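Long-range contacts in tetratricopeptide TPR_2 repeat protein (Thermobaculum terrenum, PDB 5DJS), which is a tetratricopeptide-repeat protein of glycosyltransferase family 41, with a GT-B fold of two Rossmann-like domains and uridine-5'-diphosphate bound in the model: residues 172-182 against 203-214; 304-313 against 496-507. The protein carries 1 engineered substitution. One frame throughout, in Å; residues are numbered along the deposited sequence.

How the contacts relate
Contact 1 (172-182 with 203-214) lies within the N-terminal of the two parallel six-stranded sheet domains and pairs two of its helices. Contact 2 (304-313 with 496-507) sets the segment that leaves the last strand of that domain against the long C-terminal helix 479-521. Their centres are about 18 Å apart, and they meet through helix 176-187. There Phe180 O is 3.4 Å from Pro310 CG, and Phe180 CZ is 4.0 Å from Leu309 CD1. The UDP pocket is built by residues of the other sheet domain. The side chain of Tyr179 in contact 1 comes to about 4 Å from the bound UDP. The side chain of Tyr308 in contact 2 stays about 8 Å from the bound UDP.

Contact 1: residues 172-182 against 203-214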
loop_
_atom_site.group_PDB
_atom_site.type_symbol
_atom_site.label_atom_id
_atom_site.label_comp_id
_atom_site.label_asym_id
_atom_site.label_seq_id
_atom_site.Cartn_x
_atom_site.Cartn_y
_atom_site.Cartn_z
ATOM N N LEU A 172 8.664 -0.302 -7.610
ATOM C CA LEU A 172 9.714 0.691 -7.796
ATOM C C LEU A 172 9.336 1.568 -8.979
ATOM O O LEU A 172 9.792 1.327 -10.083
ATOM C CB LEU A 172 11.071 0.005 -8.069
ATOM C CG LEU A 172 11.634 -0.905 -6.970
ATOM C CD1 LEU A 172 13.045 -1.337 -7.323
ATOM C CD2 LEU A 172 11.620 -0.225 -5.611
ATOM N N ARG A 173 8.476 2.557 -8.726
ATOM C CA ARG A 173 7.950 3.492 -9.741
ATOM C C ARG A 173 7.170 4.601 -9.027
ATOM O O ARG A 173 7.197 4.661 -7.789
ATOM C CB ARG A 173 7.051 2.769 -10.768
ATOM C CG ARG A 173 5.756 2.209 -10.197
ATOM C CD ARG A 173 4.857 1.607 -11.270
ATOM N NE ARG A 173 3.779 0.855 -10.637
ATOM C CZ ARG A 173 3.881 -0.381 -10.155
ATOM N NH1 ARG A 173 5.008 -1.082 -10.258
ATOM N NH2 ARG A 173 2.825 -0.939 -9.585
ATOM N N CYS A 174 6.477 5.464 -9.787
ATOM C CA CYS A 174 5.579 6.491 -9.224
ATOM C C CYS A 174 4.503 5.820 -8.390
ATOM O O CYS A 174 3.441 5.465 -8.897
ATOM C CB CYS A 174 4.934 7.341 -10.325
ATOM S SG CYS A 174 6.099 8.437 -11.161
ATOM N N HIS A 175 4.814 5.647 -7.108
ATOM C CA HIS A 175 4.031 4.834 -6.198
ATOM C C HIS A 175 4.622 5.027 -4.806
ATOM O O HIS A 175 5.834 5.131 -4.675
ATOM C CB HIS A 175 4.121 3.358 -6.611
ATOM C CG HIS A 175 3.347 2.436 -5.728
ATOM N ND1 HIS A 175 1.991 2.229 -5.864
ATOM C CD2 HIS A 175 3.734 1.684 -4.678
ATOM C CE1 HIS A 175 1.578 1.382 -4.936
ATOM N NE2 HIS A 175 2.619 1.035 -4.203
ATOM N N PRO A 176 3.781 5.083 -3.760
ATOM C CA PRO A 176 4.271 5.242 -2.390
ATOM C C PRO A 176 5.623 4.608 -2.080
ATOM O O PRO A 176 6.488 5.282 -1.528
ATOM C CB PRO A 176 3.164 4.577 -1.577
ATOM C CG PRO A 176 1.932 5.017 -2.318
ATOM C CD PRO A 176 2.306 5.080 -3.780
ATOM N N VAL A 177 5.793 3.334 -2.434
ATOM C CA VAL A 177 7.074 2.624 -2.295
ATOM C C VAL A 177 8.213 3.426 -2.909
ATOM O O VAL A 177 9.134 3.833 -2.204
ATOM C CB VAL A 177 7.030 1.192 -2.897
ATOM C CG1 VAL A 177 8.425 0.601 -3.070
ATOM C CG2 VAL A 177 6.173 0.275 -2.022
ATOM N N GLY A 178 8.136 3.664 -4.214
ATOM C CA GLY A 178 9.120 4.492 -4.912
ATOM C C GLY A 178 9.314 5.907 -4.362
ATOM O O GLY A 178 10.437 6.430 -4.371
ATOM N N TYR A 179 8.229 6.525 -3.891
ATOM C CA TYR A 179 8.285 7.889 -3.353
ATOM C C TYR A 179 9.126 7.966 -2.080
ATOM O O TYR A 179 9.926 8.882 -1.930
ATOM C CB TYR A 179 6.871 8.466 -3.093
ATOM C CG TYR A 179 6.009 8.692 -4.338
ATOM C CD1 TYR A 179 6.563 9.176 -5.535
ATOM C CD2 TYR A 179 4.631 8.457 -4.310
ATOM C CE1 TYR A 179 5.782 9.393 -6.661
ATOM C CE2 TYR A 179 3.844 8.668 -5.436
ATOM C CZ TYR A 179 4.425 9.136 -6.608
ATOM O OH TYR A 179 3.656 9.343 -7.734
ATOM N N PHE A 180 8.943 7.001 -1.180
ATOM C CA PHE A 180 9.703 6.939 0.078
ATOM C C PHE A 180 11.084 6.277 -0.044
ATOM O O PHE A 180 11.947 6.495 0.812
ATOM C CB PHE A 180 8.905 6.207 1.149
ATOM C CG PHE A 180 7.703 6.964 1.643
ATOM C CD1 PHE A 180 7.859 8.142 2.362
ATOM C CD2 PHE A 180 6.410 6.479 1.425
ATOM C CE1 PHE A 180 6.757 8.836 2.833
ATOM C CE2 PHE A 180 5.303 7.174 1.893
ATOM C CZ PHE A 180 5.478 8.349 2.603
ATOM N N LEU A 181 11.293 5.458 -1.074
ATOM C CA LEU A 181 12.592 4.817 -1.272
ATOM C C LEU A 181 13.608 5.784 -1.869
ATOM O O LEU A 181 14.770 5.762 -1.474
ATOM C CB LEU A 181 12.481 3.574 -2.160
ATOM C CG LEU A 181 13.775 2.766 -2.333
ATOM C CD1 LEU A 181 14.224 2.168 -1.007
ATOM C CD2 LEU A 181 13.590 1.681 -3.380
ATOM N N GLU A 182 13.178 6.606 -2.827
ATOM C CA GLU A 182 14.067 7.592 -3.485
ATOM C C GLU A 182 14.995 8.383 -2.533
ATOM O O GLU A 182 16.209 8.384 -2.740
ATOM C CB GLU A 182 13.263 8.553 -4.378
ATOM C CG GLU A 182 14.117 9.630 -5.035
ATOM C CD GLU A 182 13.427 10.343 -6.181
ATOM O OE1 GLU A 182 14.153 10.871 -7.045
ATOM O OE2 GLU A 182 12.178 10.394 -6.224
ATOM N N ARG A 203 7.000 -2.156 -15.453
ATOM C CA ARG A 203 6.698 -0.728 -15.585
ATOM C C ARG A 203 7.893 0.123 -15.143
ATOM O O ARG A 203 8.362 0.023 -14.004
ATOM C CB ARG A 203 5.456 -0.337 -14.777
ATOM C CG ARG A 203 4.147 -0.681 -15.453
ATOM C CD ARG A 203 2.985 -0.535 -14.494
ATOM N NE ARG A 203 2.965 -1.609 -13.495
ATOM C CZ ARG A 203 1.961 -1.852 -12.647
ATOM N NH1 ARG A 203 0.861 -1.098 -12.649
ATOM N NH2 ARG A 203 2.053 -2.862 -11.782
ATOM N N SER A 204 8.380 0.942 -16.072
ATOM C CA SER A 204 9.550 1.783 -15.858
ATOM C C SER A 204 9.228 3.209 -16.311
ATOM O O SER A 204 9.262 3.517 -17.512
ATOM C CB SER A 204 10.748 1.209 -16.620
ATOM O OG SER A 204 11.933 1.948 -16.386
ATOM N N ASP A 205 8.873 4.052 -15.340
ATOM C CA ASP A 205 8.569 5.475 -15.563
ATOM C C ASP A 205 9.734 6.379 -15.126
ATOM O O ASP A 205 10.786 5.888 -14.738
ATOM C CB ASP A 205 7.247 5.848 -14.859
ATOM C CG ASP A 205 7.284 5.655 -13.335
ATOM O OD1 ASP A 205 8.366 5.714 -12.714
ATOM O OD2 ASP A 205 6.196 5.460 -12.750
ATOM N N ALA A 206 9.548 7.693 -15.194
ATOM C CA ALA A 206 10.576 8.660 -14.765
ATOM C C ALA A 206 11.213 8.373 -13.389
ATOM O O ALA A 206 12.413 8.580 -13.214
ATOM C CB ALA A 206 10.004 10.075 -14.784
ATOM N N LEU A 207 10.418 7.914 -12.419
ATOM C CA LEU A 207 10.940 7.633 -11.073
ATOM C C LEU A 207 11.843 6.383 -11.043
ATOM O O LEU A 207 12.832 6.357 -10.306
ATOM C CB LEU A 207 9.796 7.503 -10.058
ATOM C CG LEU A 207 10.151 7.206 -8.594
ATOM C CD1 LEU A 207 11.312 8.032 -8.076
ATOM C CD2 LEU A 207 8.962 7.464 -7.685
ATOM N N THR A 208 11.521 5.363 -11.843
ATOM C CA THR A 208 12.357 4.155 -11.904
ATOM C C THR A 208 13.712 4.510 -12.521
ATOM O O THR A 208 14.748 4.035 -12.059
ATOM C CB THR A 208 11.712 2.964 -12.675
ATOM O OG1 THR A 208 11.759 3.190 -14.084
ATOM C CG2 THR A 208 10.291 2.758 -12.269
ATOM N N ASP A 209 13.688 5.358 -13.548
ATOM C CA ASP A 209 14.910 5.899 -14.153
ATOM C C ASP A 209 15.776 6.603 -13.109
ATOM O O ASP A 209 17.003 6.413 -13.088
ATOM C CB ASP A 209 14.597 6.856 -15.314
ATOM C CG ASP A 209 13.897 6.168 -16.492
ATOM O OD1 ASP A 209 13.885 4.919 -16.572
ATOM O OD2 ASP A 209 13.351 6.893 -17.348
ATOM N N ARG A 210 15.142 7.385 -12.237
ATOM C CA ARG A 210 15.854 8.025 -11.121
ATOM C C ARG A 210 16.391 7.003 -10.102
ATOM O O ARG A 210 17.551 7.092 -9.685
ATOM C CB ARG A 210 14.988 9.100 -10.433
ATOM C CG ARG A 210 15.076 10.471 -11.103
ATOM C CD ARG A 210 14.231 11.537 -10.410
ATOM N NE ARG A 210 12.861 11.606 -10.948
ATOM C CZ ARG A 210 11.722 11.543 -10.251
ATOM N NH1 ARG A 210 11.698 11.421 -8.920
ATOM N NH2 ARG A 210 10.570 11.623 -10.908
ATOM N N LEU A 211 15.556 6.041 -9.713
ATOM C CA LEU A 211 15.978 4.972 -8.790
ATOM C C LEU A 211 17.136 4.145 -9.359
ATOM O O LEU A 211 18.056 3.783 -8.626
ATOM C CB LEU A 211 14.799 4.040 -8.444
ATOM C CG LEU A 211 13.945 4.237 -7.171
ATOM C CD1 LEU A 211 14.117 5.575 -6.471
ATOM C CD2 LEU A 211 12.472 3.984 -7.484
ATOM N N ARG A 212 17.078 3.852 -10.657
ATOM C CA ARG A 212 18.148 3.120 -11.344
ATOM C C ARG A 212 19.458 3.901 -11.323
ATOM O O ARG A 212 20.518 3.333 -11.042
ATOM C CB ARG A 212 17.750 2.800 -12.793
ATOM C CG ARG A 212 18.704 1.858 -13.509
ATOM C CD ARG A 212 18.315 1.571 -14.948
ATOM N NE ARG A 212 16.969 0.998 -15.097
ATOM C CZ ARG A 212 15.869 1.657 -15.479
ATOM N NH1 ARG A 212 15.881 2.961 -15.755
ATOM N NH2 ARG A 212 14.718 0.996 -15.582
ATOM N N ALA A 213 19.372 5.198 -11.627
ATOM C CA ALA A 213 20.540 6.094 -11.629
ATOM C C ALA A 213 21.149 6.261 -10.232
ATOM O O ALA A 213 22.371 6.241 -10.088
ATOM C CB ALA A 213 20.165 7.451 -12.206
ATOM N N LEU A 214 20.299 6.418 -9.216
ATOM C CA LEU A 214 20.764 6.544 -7.821
ATOM C C LEU A 214 21.295 5.231 -7.212
ATOM O O LEU A 214 22.097 5.263 -6.279
ATOM C CB LEU A 214 19.660 7.103 -6.924
ATOM C CG LEU A 214 19.392 8.609 -6.836
ATOM C CD1 LEU A 214 19.422 9.349 -8.173
ATOM C CD2 LEU A 214 18.051 8.814 -6.135
#
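The guanidinium groups of Arg173 and Arg203 stack face to face, with centres 3.5 Å apart and planes 20° from parallel. The stack joins the loops that lead into two helices of the N-terminal Rossmann-like domain of the GT-B fold. It is offset, since Arg203 CZ sits toward the rim of the Arg173 group. Asp201 makes a salt bridge to Arg203 NE, and Arg173 NH1 donates to Gly170 O. The nearby carboxylate probably eases the closeness of the two positive charges. The Arg210 guanidinium has Leu207 CA over one face, and at its edge it meets the carboxylate of Glu182. Beside the Tyr179 ring, Leu207 CD2 comes in obliquely, 3.6 Å from Tyr179 CD1. Arg400 makes a cation-pi contact with the same ring.

Glu182, Leu207, Arg210 and Leu211 join the helices themselves. Helix segments 176-182 and 206-214 run 36° from parallel, with axes 10.6 Å apart. Asp205 is the N-cap of the second helix. Its OD1 takes the N-H of Thr208 and, weakly, that of Leu207. Asp205 OD2 uses its syn lone pair to accept from Cys174 N at 3.0 Å. One carboxylate thus caps the helix and holds the turn that leads into the other.

Leu207 fills the middle of the interface. With its CG trans to the backbone N, it puts CD2 against Arg173 O and the backbone of Gly178, and CD1 toward Glu182. Leu211 CD1 packs on Glu182 CA at 3.6 Å. Glu182 is a knob in a hole formed by Leu207, Arg210, Leu211 and Leu214. Its chain is extended and reaches Arg210 in a salt bridge. Arg210 NH1 lies 2.9 Å from Glu182 OE2, and donates to Glu182 OE1 on that oxygen's syn side with an N-H...O angle of 166°.

Contact 2: residues 304-313 against 496-507; sequences LSRFYLPCNP and VSMSDQGSFTAE
Val496 CG1 packs against Cys311 CB at 4.0 Å and also faces Pro313 CD. One residue on, Ser497 touches the Pro313 ring, while its OG bonds back to Leu493 O in its own helix. Asp500 carries the main polar contact. Its CG stands anti to the backbone N (chi1 -159°), and the carboxylate is thereby turned toward the 304-313 segment. Asp500 OD2 accepts from Cys311 N at 2.6 Å, nearly along its C-O axis. Asp500 OD1 makes a salt bridge with Arg306 NH2, at the edge of the guanidinium, though its very short modelled length is doubtful. The two planes are 47° apart, so the groups are not coplanar. Arg306 NH1 also donates to Leu309 O, from above the carbonyl plane. Arg306 thus links Leu309 O of its own segment to Asp500 of the helix.

Gln501 lays its CB against the Asn312 amide, and its NE2 bonds to Glu186 and to Pro183 O in helix 176-187. Phe504 is the main apolar contact. Pro310 CD lies over one face of the Phe504 ring in a CH-pi contact, 4.0 Å from the centroid. The Arg306 guanidinium is turned 77° to the ring, with Phe504 CB over its centre. Leu304 CD1 meets Phe504 CE1 at 3.9 Å. Last, Glu507 OE1 takes a weak hydrogen bond from Ser305 OG, and its CB packs on Arg306 CD.

In this GT-B fold the C-terminal helix crosses back to pack on the N-terminal domain, here at the segment following its edge strand 300-304.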
loop_
_atom_site.group_PDB
_atom_site.type_symbol
_atom_site.label_atom_id
_atom_site.label_comp_id
_atom_site.label_asym_id
_atom_site.label_seq_id
_atom_site.Cartn_x
_atom_site.Cartn_y
_atom_site.Cartn_z
ATOM N N LEU A 304 12.209 2.190 15.552
ATOM C CA LEU A 304 13.003 3.416 15.411
ATOM C C LEU A 304 12.464 4.538 16.326
ATOM O O LEU A 304 11.250 4.653 16.535
ATOM C CB LEU A 304 12.980 3.930 13.966
ATOM C CG LEU A 304 13.544 3.072 12.838
ATOM C CD1 LEU A 304 13.275 3.754 11.503
ATOM C CD2 LEU A 304 15.022 2.805 13.026
ATOM N N SER A 305 13.372 5.378 16.831
ATOM C CA SER A 305 13.023 6.496 17.734
ATOM C C SER A 305 12.656 7.796 16.987
ATOM O O SER A 305 12.742 8.883 17.540
ATOM C CB SER A 305 14.194 6.740 18.679
ATOM O OG SER A 305 15.362 6.973 17.910
ATOM N N ARG A 306 12.282 7.665 15.718
ATOM C CA ARG A 306 11.657 8.710 14.919
ATOM C C ARG A 306 10.508 8.034 14.128
ATOM O O ARG A 306 10.265 6.837 14.283
ATOM C CB ARG A 306 12.682 9.290 13.941
ATOM C CG ARG A 306 13.199 8.268 12.944
ATOM C CD ARG A 306 14.081 8.831 11.858
ATOM N NE ARG A 306 13.635 10.083 11.236
ATOM C CZ ARG A 306 12.559 10.262 10.478
ATOM N NH1 ARG A 306 11.696 9.289 10.241
ATOM N NH2 ARG A 306 12.325 11.453 9.956
ATOM N N PHE A 307 9.851 8.787 13.248
ATOM C CA PHE A 307 8.829 8.240 12.353
ATOM C C PHE A 307 9.454 7.204 11.414
ATOM O O PHE A 307 10.589 7.379 10.977
ATOM C CB PHE A 307 8.168 9.377 11.556
ATOM C CG PHE A 307 6.993 8.949 10.716
ATOM C CD1 PHE A 307 5.897 8.306 11.294
ATOM C CD2 PHE A 307 6.966 9.211 9.342
ATOM C CE1 PHE A 307 4.814 7.924 10.523
ATOM C CE2 PHE A 307 5.879 8.831 8.567
ATOM C CZ PHE A 307 4.799 8.190 9.160
ATOM N N TYR A 308 8.720 6.130 11.107
ATOM C CA TYR A 308 9.287 5.009 10.335
ATOM C C TYR A 308 9.549 5.274 8.844
ATOM O O TYR A 308 9.976 4.361 8.152
ATOM C CB TYR A 308 8.435 3.743 10.515
ATOM C CG TYR A 308 7.210 3.609 9.606
ATOM C CD1 TYR A 308 6.154 4.533 9.652
ATOM C CD2 TYR A 308 7.092 2.528 8.730
ATOM C CE1 TYR A 308 5.040 4.393 8.838
ATOM C CE2 TYR A 308 5.977 2.379 7.915
ATOM C CZ TYR A 308 4.955 3.312 7.969
ATOM O OH TYR A 308 3.851 3.158 7.161
ATOM N N LEU A 309 9.304 6.496 8.360
ATOM C CA LEU A 309 9.509 6.856 6.961
ATOM C C LEU A 309 10.159 8.235 6.847
ATOM O O LEU A 309 10.060 9.029 7.786
ATOM C CB LEU A 309 8.160 6.906 6.252
ATOM C CG LEU A 309 7.304 5.645 6.294
ATOM C CD1 LEU A 309 5.925 5.923 5.738
ATOM C CD2 LEU A 309 7.963 4.568 5.476
ATOM N N PRO A 310 10.801 8.536 5.692
ATOM C CA PRO A 310 11.313 9.888 5.443
ATOM C C PRO A 310 10.220 10.870 4.976
ATOM O O PRO A 310 9.561 10.628 3.963
ATOM C CB PRO A 310 12.359 9.667 4.339
ATOM C CG PRO A 310 11.866 8.483 3.578
ATOM C CD PRO A 310 11.090 7.631 4.557
ATOM N N CYS A 311 10.068 11.977 5.705
ATOM C CA CYS A 311 9.014 12.986 5.479
ATOM C C CYS A 311 9.392 14.201 4.597
ATOM O O CYS A 311 8.578 15.121 4.427
ATOM C CB CYS A 311 8.519 13.483 6.835
ATOM S SG CYS A 311 7.851 12.177 7.883
ATOM N N ASN A 312 10.596 14.221 4.031
ATOM C CA ASN A 312 10.993 15.337 3.157
ATOM C C ASN A 312 10.186 15.343 1.854
ATOM O O ASN A 312 10.039 14.296 1.225
ATOM C CB ASN A 312 12.503 15.308 2.860
ATOM C CG ASN A 312 12.920 14.098 2.045
ATOM O OD1 ASN A 312 12.672 12.968 2.445
ATOM N ND2 ASN A 312 13.518 14.329 0.889
ATOM N N PRO A 313 9.667 16.513 1.438
ATOM C CA PRO A 313 8.770 16.561 0.283
ATOM C C PRO A 313 9.514 16.587 -1.042
ATOM O O PRO A 313 10.696 16.902 -1.060
ATOM C CB PRO A 313 8.063 17.892 0.476
ATOM C CG PRO A 313 9.145 18.762 1.015
ATOM C CD PRO A 313 9.980 17.875 1.910
ATOM N N VAL A 496 11.733 19.737 8.009
ATOM C CA VAL A 496 11.736 18.422 7.373
ATOM C C VAL A 496 12.341 18.462 5.961
ATOM O O VAL A 496 13.023 17.516 5.556
ATOM C CB VAL A 496 10.297 17.813 7.421
ATOM C CG1 VAL A 496 9.851 17.190 6.112
ATOM C CG2 VAL A 496 10.173 16.832 8.582
ATOM N N SER A 497 12.091 19.540 5.215
ATOM C CA SER A 497 12.719 19.745 3.890
ATOM C C SER A 497 14.256 19.769 3.955
ATOM O O SER A 497 14.935 19.372 3.005
ATOM C CB SER A 497 12.244 21.062 3.245
ATOM O OG SER A 497 10.872 21.044 2.907
ATOM N N MET A 498 14.783 20.249 5.076
ATOM C CA MET A 498 16.199 20.506 5.228
ATOM C C MET A 498 16.941 19.281 5.757
ATOM O O MET A 498 17.910 18.842 5.145
ATOM C CB MET A 498 16.385 21.705 6.170
ATOM C CG MET A 498 17.713 22.441 6.046
ATOM S SD MET A 498 17.999 23.549 7.446
ATOM C CE MET A 498 16.537 24.598 7.433
ATOM N N SER A 499 16.478 18.725 6.875
ATOM C CA SER A 499 17.222 17.680 7.592
ATOM C C SER A 499 16.722 16.232 7.396
ATOM O O SER A 499 17.521 15.299 7.494
ATOM C CB SER A 499 17.260 18.009 9.092
ATOM O OG SER A 499 15.987 17.868 9.683
ATOM N N ASP A 500 15.434 16.044 7.099
ATOM C CA ASP A 500 14.760 14.744 7.337
ATOM C C ASP A 500 15.210 13.577 6.460
ATOM O O ASP A 500 15.258 12.439 6.932
ATOM C CB ASP A 500 13.245 14.898 7.231
ATOM C CG ASP A 500 12.511 13.798 7.930
ATOM O OD1 ASP A 500 12.657 13.691 9.155
ATOM O OD2 ASP A 500 11.784 13.033 7.272
ATOM N N GLN A 501 15.521 13.851 5.194
ATOM C CA GLN A 501 16.128 12.854 4.302
ATOM C C GLN A 501 17.320 12.173 4.980
ATOM O O GLN A 501 17.258 10.993 5.303
ATOM C CB GLN A 501 16.559 13.497 2.976
ATOM C CG GLN A 501 17.393 12.591 2.078
ATOM C CD GLN A 501 17.512 13.098 0.655
ATOM O OE1 GLN A 501 17.174 14.240 0.357
ATOM N NE2 GLN A 501 17.996 12.238 -0.239
ATOM N N GLY A 502 18.373 12.943 5.239
ATOM C CA GLY A 502 19.598 12.433 5.855
ATOM C C GLY A 502 19.424 11.994 7.294
ATOM O O GLY A 502 20.077 11.050 7.746
ATOM N N SER A 503 18.541 12.669 8.019
ATOM C CA SER A 503 18.267 12.316 9.405
ATOM C C SER A 503 17.617 10.926 9.504
ATOM O O SER A 503 18.017 10.111 10.343
ATOM C CB SER A 503 17.380 13.374 10.057
ATOM O OG SER A 503 17.453 13.269 11.459
ATOM N N PHE A 504 16.638 10.650 8.630
ATOM C CA PHE A 504 15.977 9.339 8.604
ATOM C C PHE A 504 16.927 8.209 8.200
ATOM O O PHE A 504 17.020 7.203 8.907
ATOM C CB PHE A 504 14.762 9.296 7.658
ATOM C CG PHE A 504 14.202 7.899 7.478
ATOM C CD1 PHE A 504 13.495 7.292 8.508
ATOM C CD2 PHE A 504 14.432 7.170 6.309
ATOM C CE1 PHE A 504 12.997 6.003 8.383
ATOM C CE2 PHE A 504 13.939 5.871 6.177
ATOM C CZ PHE A 504 13.218 5.290 7.213
ATOM N N THR A 505 17.618 8.362 7.065
ATOM C CA THR A 505 18.375 7.224 6.529
ATOM C C THR A 505 19.568 6.883 7.424
ATOM O O THR A 505 20.010 5.746 7.434
ATOM C CB THR A 505 18.823 7.324 5.045
ATOM O OG1 THR A 505 20.231 7.536 4.959
ATOM C CG2 THR A 505 18.088 8.379 4.262
ATOM N N ALA A 506 20.077 7.855 8.175
ATOM C CA ALA A 506 21.090 7.579 9.188
ATOM C C ALA A 506 20.504 6.714 10.307
ATOM O O ALA A 506 21.154 5.777 10.752
ATOM C CB ALA A 506 21.673 8.881 9.747
ATOM N N GLU A 507 19.287 7.027 10.754
ATOM C CA GLU A 507 18.611 6.215 11.790
ATOM C C GLU A 507 18.306 4.764 11.332
ATOM O O GLU A 507 18.366 3.816 12.138
ATOM C CB GLU A 507 17.340 6.916 12.282
ATOM C CG GLU A 507 17.582 7.901 13.410
ATOM C CD GLU A 507 17.638 7.220 14.767
ATOM O OE1 GLU A 507 16.710 6.427 15.093
ATOM O OE2 GLU A 507 18.612 7.478 15.514
#